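Local coordinates for protein SnoN,Epimerase SnoN (Streptomyces nogalater, PDB 5EP9) that acts as a non-heme iron, 2-oxoglutarate-dependent epimerase in the biosynthesis of nogalamycin, at residues T139-A145 against A221-A227; F148-T152 against V242-A246. All blocks are in the same frame, centred on the assembly; numbering follows the deposited sequence.

In the fold
Contact 1 joins 139-145 to 221-227, whose strands 139-142 and 225-227 are neighbours in the smaller, four-stranded antiparallel sheet, while contact 2 sets the loop 148-152 against strand 236-245 of the seven-stranded one. Their centres are about 16 Å apart, and the two meet where Ala221 CB packs 4.1 Å from Phe148 CE2. Along the chain the segments alternate: 139-145, 148-152, 221-227, 242-246. In both, the earlier segment belongs to the 14-202 part of the engineered SnoN fusion, the later to the 203-305 part. Two sheets facing a metal are consistent with a cupin-like double-stranded beta-helix; contact 1 builds the iron site, and contact 2 packs nearby, the Phe148 side chain about 7 Å from the iron.

Contact 1: residues T139-A145 against A221-A227; sequences TAPHHDA and ARTVHSA. With FE (Fe (III) ion), chain F; AKG (2-oxoglutaric acid), chain E; ACT (acetate ion), chain G.
His142 and His225 converge on one iron(III) ion, and the backbone pairing beneath them fixes where each ring starts. His142 N donates to His225 O and His225 N to His142 O, an antiparallel hydrogen-bonded pair. Thr139 forms the same kind of pair with Ala227, but the register slips by one residue between the two, a beta bulge.

His142 can be followed outward from CB. Its CG stands between the backbone N and carbonyl carbon (chi1 65°), which raises the ring over the sheet. There ND1 donates to Ala140 O at 2.9 Å, the acceptor lying almost in the ring plane, so the rotation of the imidazole is fixed. On one edge CE1 comes 3.0 Å from O5 of 2-oxoglutarate. CD2 lies 3.7 Å from His225 NE2, which is displaced from the His142 ring plane. The tip, NE2, binds iron at 2.2 Å.

His225 mirrors this logic: ND1 donates to Thr223 O while NE2 reaches the iron at 2.1 Å. The two rings are oblique, their planes 59° apart. Asp144 OD1 supplies the third protein ligand at 2.0 Å, and OD2 is held by His219 NE2, a second-shell bond that probably steadies the carboxylate. This is the facial triad of two histidines and one carboxylate, with the HxD pair on one segment and the distal histidine on the other. O1 and O5 of the chelating 2-oxoglutarate and a water bring the iron to six donor atoms. Thr139 OG1 donates to the far carboxylate, O4, at 2.6 Å.

The two segments come from different parts of the engineered SnoN fusion, 14-202 and 203-305. Strand 225-227 runs between strands 139-142 and 173-175, with Phe175 against His225, while Thr139 packs on Val83 and Met84 of strand 82-87.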
loop_
_atom_site.group_PDB
_atom_site.type_symbol
_atom_site.label_atom_id
_atom_site.label_comp_id
_atom_site.label_asym_id
_atom_site.label_seq_id
_atom_site.Cartn_x
_atom_site.Cartn_y
_atom_site.Cartn_z
ATOM N N THR A 139 -11.143 -8.881 1.322
ATOM C CA THR A 139 -11.047 -7.587 0.710
ATOM C C THR A 139 -11.475 -7.749 -0.775
ATOM O O THR A 139 -10.771 -8.385 -1.522
ATOM C CB THR A 139 -9.594 -7.063 0.754
ATOM O OG1 THR A 139 -9.168 -6.989 2.103
ATOM C CG2 THR A 139 -9.580 -5.634 0.231
ATOM N N ALA A 140 -12.597 -7.131 -1.171
ATOM C CA ALA A 140 -13.104 -7.197 -2.518
ATOM C C ALA A 140 -12.133 -6.587 -3.586
ATOM O O ALA A 140 -11.341 -5.685 -3.301
ATOM C CB ALA A 140 -14.459 -6.504 -2.597
ATOM N N PRO A 141 -12.138 -7.139 -4.812
ATOM C CA PRO A 141 -11.257 -6.678 -5.876
ATOM C C PRO A 141 -11.424 -5.198 -6.203
ATOM O O PRO A 141 -12.495 -4.688 -6.235
ATOM C CB PRO A 141 -11.695 -7.519 -7.108
ATOM C CG PRO A 141 -12.435 -8.663 -6.562
ATOM C CD PRO A 141 -13.074 -8.220 -5.292
ATOM N N HIS A 142 -10.319 -4.497 -6.337
ATOM C CA HIS A 142 -10.357 -3.116 -6.671
ATOM C C HIS A 142 -9.021 -2.740 -7.245
ATOM O O HIS A 142 -8.047 -3.483 -7.148
ATOM C CB HIS A 142 -10.686 -2.294 -5.431
ATOM C CG HIS A 142 -9.611 -2.365 -4.383
ATOM N ND1 HIS A 142 -9.468 -3.454 -3.578
ATOM C CD2 HIS A 142 -8.576 -1.552 -4.091
ATOM C CE1 HIS A 142 -8.428 -3.288 -2.781
ATOM N NE2 HIS A 142 -7.909 -2.111 -3.022
ATOM N N HIS A 143 -8.942 -1.536 -7.762
ATOM C CA HIS A 143 -7.655 -0.857 -7.937
ATOM C C HIS A 143 -7.579 0.407 -7.165
ATOM O O HIS A 143 -8.556 0.912 -6.769
ATOM C CB HIS A 143 -7.234 -0.642 -9.371
ATOM C CG HIS A 143 -8.131 0.208 -10.157
ATOM N ND1 HIS A 143 -9.296 -0.264 -10.692
ATOM C CD2 HIS A 143 -8.000 1.488 -10.564
ATOM C CE1 HIS A 143 -9.831 0.683 -11.435
ATOM N NE2 HIS A 143 -9.059 1.759 -11.379
ATOM N N ASP A 144 -6.380 0.868 -6.868
ATOM C CA ASP A 144 -6.275 1.869 -5.781
ATOM C C ASP A 144 -6.395 3.306 -6.295
ATOM O O ASP A 144 -6.788 4.201 -5.556
ATOM C CB ASP A 144 -4.901 1.715 -5.036
ATOM C CG ASP A 144 -4.730 0.447 -4.339
ATOM O OD1 ASP A 144 -5.697 -0.073 -3.710
ATOM O OD2 ASP A 144 -3.556 0.026 -4.309
ATOM N N ALA A 145 -6.062 3.498 -7.569
ATOM C CA ALA A 145 -5.876 4.862 -8.135
ATOM C C ALA A 145 -6.988 5.852 -7.943
ATOM O O ALA A 145 -6.773 7.017 -7.652
ATOM C CB ALA A 145 -5.547 4.827 -9.635
ATOM N N ALA A 221 -0.910 1.232 -8.875
ATOM C CA ALA A 221 -2.202 1.827 -8.516
ATOM C C ALA A 221 -3.364 1.439 -9.448
ATOM O O ALA A 221 -4.517 1.658 -9.090
ATOM C CB ALA A 221 -2.057 3.354 -8.531
ATOM N N ARG A 222 -3.030 0.967 -10.629
ATOM C CA ARG A 222 -4.030 0.445 -11.584
ATOM C C ARG A 222 -4.177 -1.100 -11.568
ATOM O O ARG A 222 -5.050 -1.647 -12.233
ATOM C CB ARG A 222 -3.808 0.979 -13.012
ATOM C CG ARG A 222 -4.076 2.505 -13.161
ATOM C CD ARG A 222 -4.229 3.104 -14.556
ATOM N NE ARG A 222 -5.259 2.478 -15.376
ATOM C CZ ARG A 222 -6.453 2.977 -15.577
ATOM N NH1 ARG A 222 -6.818 4.141 -15.040
ATOM N NH2 ARG A 222 -7.284 2.290 -16.346
ATOM N N THR A 223 -3.353 -1.793 -10.757
ATOM C CA THR A 223 -3.450 -3.256 -10.705
ATOM C C THR A 223 -4.637 -3.695 -9.866
ATOM O O THR A 223 -4.780 -3.258 -8.736
ATOM C CB THR A 223 -2.203 -3.838 -10.145
ATOM O OG1 THR A 223 -1.110 -3.470 -10.996
ATOM C CG2 THR A 223 -2.285 -5.360 -10.033
ATOM N N VAL A 224 -5.479 -4.561 -10.415
ATOM C CA VAL A 224 -6.590 -5.099 -9.673
ATOM C C VAL A 224 -6.057 -6.123 -8.671
ATOM O O VAL A 224 -5.237 -6.963 -9.009
ATOM C CB VAL A 224 -7.631 -5.788 -10.611
ATOM C CG1 VAL A 224 -8.719 -6.455 -9.795
ATOM C CG2 VAL A 224 -8.252 -4.777 -11.539
ATOM N N HIS A 225 -6.512 -5.995 -7.436
ATOM C CA HIS A 225 -6.079 -6.822 -6.357
ATOM C C HIS A 225 -7.182 -6.986 -5.349
ATOM O O HIS A 225 -8.128 -6.233 -5.256
ATOM C CB HIS A 225 -4.815 -6.318 -5.666
ATOM C CG HIS A 225 -4.923 -4.913 -5.116
ATOM N ND1 HIS A 225 -4.977 -3.836 -5.944
ATOM C CD2 HIS A 225 -5.068 -4.436 -3.866
ATOM C CE1 HIS A 225 -5.170 -2.744 -5.219
ATOM N NE2 HIS A 225 -5.152 -3.072 -3.952
ATOM N N SER A 226 -7.064 -8.082 -4.626
ATOM C CA SER A 226 -7.998 -8.440 -3.576
ATOM C C SER A 226 -7.256 -9.184 -2.480
ATOM O O SER A 226 -6.062 -9.428 -2.589
ATOM C CB SER A 226 -9.092 -9.376 -4.171
ATOM O OG SER A 226 -8.558 -10.620 -4.477
ATOM N N ALA A 227 -7.973 -9.660 -1.482
ATOM C CA ALA A 227 -7.369 -10.445 -0.444
ATOM C C ALA A 227 -8.379 -11.331 0.177
ATOM O O ALA A 227 -9.591 -10.979 0.277
ATOM C CB ALA A 227 -6.717 -9.543 0.666
HETATM FE FE FE F . -5.844 -1.693 -2.494
HETATM C C1 AKG E . -3.816 -2.205 -0.774
HETATM O O1 AKG E . -3.929 -1.400 -1.735
HETATM O O2 AKG E . -2.753 -2.315 -0.116
HETATM C C2 AKG E . -4.945 -3.099 -0.426
HETATM O O5 AKG E . -6.003 -3.019 -1.084
HETATM C C3 AKG E . -4.743 -4.073 0.758
HETATM C C4 AKG E . -5.842 -5.108 0.977
HETATM C C5 AKG E . -5.654 -6.036 2.155
HETATM O O3 AKG E . -4.602 -5.975 2.818
HETATM O O4 AKG E . -6.586 -6.832 2.483
HETATM C C ACT G . -9.162 -11.674 -7.534
HETATM O O ACT G . -9.709 -11.743 -6.432
HETATM O OXT ACT G . -9.156 -12.672 -8.294
HETATM C CH3 ACT G . -8.486 -10.392 -7.907
HETATM O O HOH W 1 -4.043 -0.949 -7.558
HETATM O O HOH W 2 -6.517 -0.443 -0.968
#

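Contact 2: residues F148-T152 against V242-A246; sequences FPFST and VYMDA
Val242 and Met244 each present a side chain to a phenylalanine of the loop, and these two aromatic contacts carry most of the apolar interaction. The first is CH-pi. Val242 CG1 lies over one face of the Phe148 ring, 4.0 Å from its centroid and 28° off the ring normal, with its nearest ring atom, CZ, at 3.5 Å. The displacement toward CZ lets CG2 touch the same end of the ring. CG1 also comes near the edge of the Phe150 ring.

The second is Met-aromatic. Met244 SD sits 3.9 Å from the Phe150 centroid and only 6° off the normal, practically over its middle. Met244 CG stands between its backbone N and carbonyl carbon (chi1 62°), and the chain runs on extended, carrying SD over the ring while Met244 CB stays 3.6 Å from Phe150 CE1. Phe148 CB packs on the opposite face of Phe150, so that ring lies between Phe148 of the same loop and Met244 of the strand, while Phe121 of strand 118-128 meets it edge-to-face.

Polar linkage is indirect. A single water donates to Thr152 O at 2.7 Å, accepts from Asp245 N at 2.9 Å and also hydrogen-bonds Thr152 OG1. Beside it the threonine side chain packs against Asp245 CB, whose carboxylate turns to Thr247.

The loop belongs to the 14-202 part of the engineered SnoN fusion, the strand to the 203-305 part. They meet through apolar and aromatic contacts and a water bridge, with no direct hydrogen bond between them, which probably makes the contact weakly directional.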
loop_
_atom_site.group_PDB
_atom_site.type_symbol
_atom_site.label_atom_id
_atom_site.label_comp_id
_atom_site.label_asym_id
_atom_site.label_seq_id
_atom_site.Cartn_x
_atom_site.Cartn_y
_atom_site.Cartn_z
ATOM N N PHE A 148 -7.049 7.936 -4.718
ATOM C CA PHE A 148 -5.863 8.790 -4.437
ATOM C C PHE A 148 -6.139 10.242 -4.896
ATOM O O PHE A 148 -6.344 10.500 -6.085
ATOM C CB PHE A 148 -4.602 8.250 -5.109
ATOM C CG PHE A 148 -4.110 6.930 -4.581
ATOM C CD1 PHE A 148 -4.419 6.477 -3.288
ATOM C CD2 PHE A 148 -3.317 6.132 -5.359
ATOM C CE1 PHE A 148 -3.923 5.283 -2.786
ATOM C CE2 PHE A 148 -2.819 4.973 -4.860
ATOM C CZ PHE A 148 -3.117 4.549 -3.580
ATOM N N PRO A 149 -6.246 11.183 -3.949
ATOM C CA PRO A 149 -6.473 12.551 -4.286
ATOM C C PRO A 149 -5.195 13.322 -4.699
ATOM O O PRO A 149 -4.899 14.406 -4.193
ATOM C CB PRO A 149 -7.034 13.124 -2.967
ATOM C CG PRO A 149 -6.155 12.461 -1.949
ATOM C CD PRO A 149 -5.983 11.050 -2.497
ATOM N N PHE A 150 -4.489 12.787 -5.680
ATOM C CA PHE A 150 -3.384 13.523 -6.257
ATOM C C PHE A 150 -3.277 13.230 -7.764
ATOM O O PHE A 150 -3.749 12.212 -8.283
ATOM C CB PHE A 150 -2.094 13.268 -5.480
ATOM C CG PHE A 150 -1.775 11.816 -5.207
ATOM C CD1 PHE A 150 -1.083 11.088 -6.151
ATOM C CD2 PHE A 150 -2.097 11.217 -4.014
ATOM C CE1 PHE A 150 -0.729 9.778 -5.949
ATOM C CE2 PHE A 150 -1.783 9.909 -3.802
ATOM C CZ PHE A 150 -1.097 9.179 -4.758
ATOM N N SER A 151 -2.562 14.116 -8.404
ATOM C CA SER A 151 -2.464 14.237 -9.866
ATOM C C SER A 151 -1.823 13.033 -10.526
ATOM O O SER A 151 -2.175 12.690 -11.609
ATOM C CB SER A 151 -1.674 15.560 -10.209
ATOM O OG SER A 151 -0.360 15.530 -9.640
ATOM N N THR A 152 -0.924 12.350 -9.811
ATOM C CA THR A 152 -0.193 11.202 -10.365
ATOM C C THR A 152 -0.682 9.859 -9.839
ATOM O O THR A 152 0.034 8.901 -9.784
ATOM C CB THR A 152 1.296 11.346 -10.085
ATOM O OG1 THR A 152 1.494 11.456 -8.673
ATOM C CG2 THR A 152 1.841 12.603 -10.773
ATOM N N VAL A 242 1.715 3.927 0.565
ATOM C CA VAL A 242 1.516 4.503 -0.775
ATOM C C VAL A 242 2.588 5.572 -1.039
ATOM O O VAL A 242 2.796 6.450 -0.241
ATOM C CB VAL A 242 0.118 5.143 -0.870
ATOM C CG1 VAL A 242 -0.106 5.784 -2.222
ATOM C CG2 VAL A 242 -0.964 4.091 -0.586
ATOM N N TYR A 243 3.319 5.333 -2.085
ATOM C CA TYR A 243 4.301 6.230 -2.643
ATOM C C TYR A 243 3.807 6.851 -3.993
ATOM O O TYR A 243 3.110 6.203 -4.813
ATOM C CB TYR A 243 5.582 5.487 -2.919
ATOM C CG TYR A 243 6.088 4.782 -1.683
ATOM C CD1 TYR A 243 6.553 5.511 -0.607
ATOM C CD2 TYR A 243 6.027 3.405 -1.542
ATOM C CE1 TYR A 243 6.991 4.900 0.552
ATOM C CE2 TYR A 243 6.488 2.799 -0.370
ATOM C CZ TYR A 243 6.951 3.526 0.665
ATOM O OH TYR A 243 7.409 2.921 1.817
ATOM N N MET A 244 4.175 8.092 -4.182
ATOM C CA MET A 244 3.700 8.901 -5.284
ATOM C C MET A 244 4.870 9.602 -5.889
ATOM O O MET A 244 5.848 9.893 -5.242
ATOM C CB MET A 244 2.646 9.923 -4.846
ATOM C CG MET A 244 3.147 10.959 -3.837
ATOM S SD MET A 244 1.696 11.846 -3.153
ATOM C CE MET A 244 2.607 12.838 -1.963
ATOM N N ASP A 245 4.699 9.951 -7.147
ATOM C CA ASP A 245 5.659 10.794 -7.867
ATOM C C ASP A 245 5.989 12.040 -7.078
ATOM O O ASP A 245 5.091 12.677 -6.518
ATOM C CB ASP A 245 5.029 11.265 -9.144
ATOM C CG ASP A 245 6.054 11.755 -10.152
ATOM O OD1 ASP A 245 6.688 12.801 -10.018
ATOM O OD2 ASP A 245 6.157 11.077 -11.208
ATOM N N ALA A 246 7.258 12.392 -7.055
ATOM C CA ALA A 246 7.678 13.582 -6.345
ATOM C C ALA A 246 7.046 14.895 -6.875
ATOM O O ALA A 246 7.022 15.866 -6.171
ATOM C CB ALA A 246 9.189 13.697 -6.362
HETATM O O HOH W 3 2.405 8.754 -8.471
#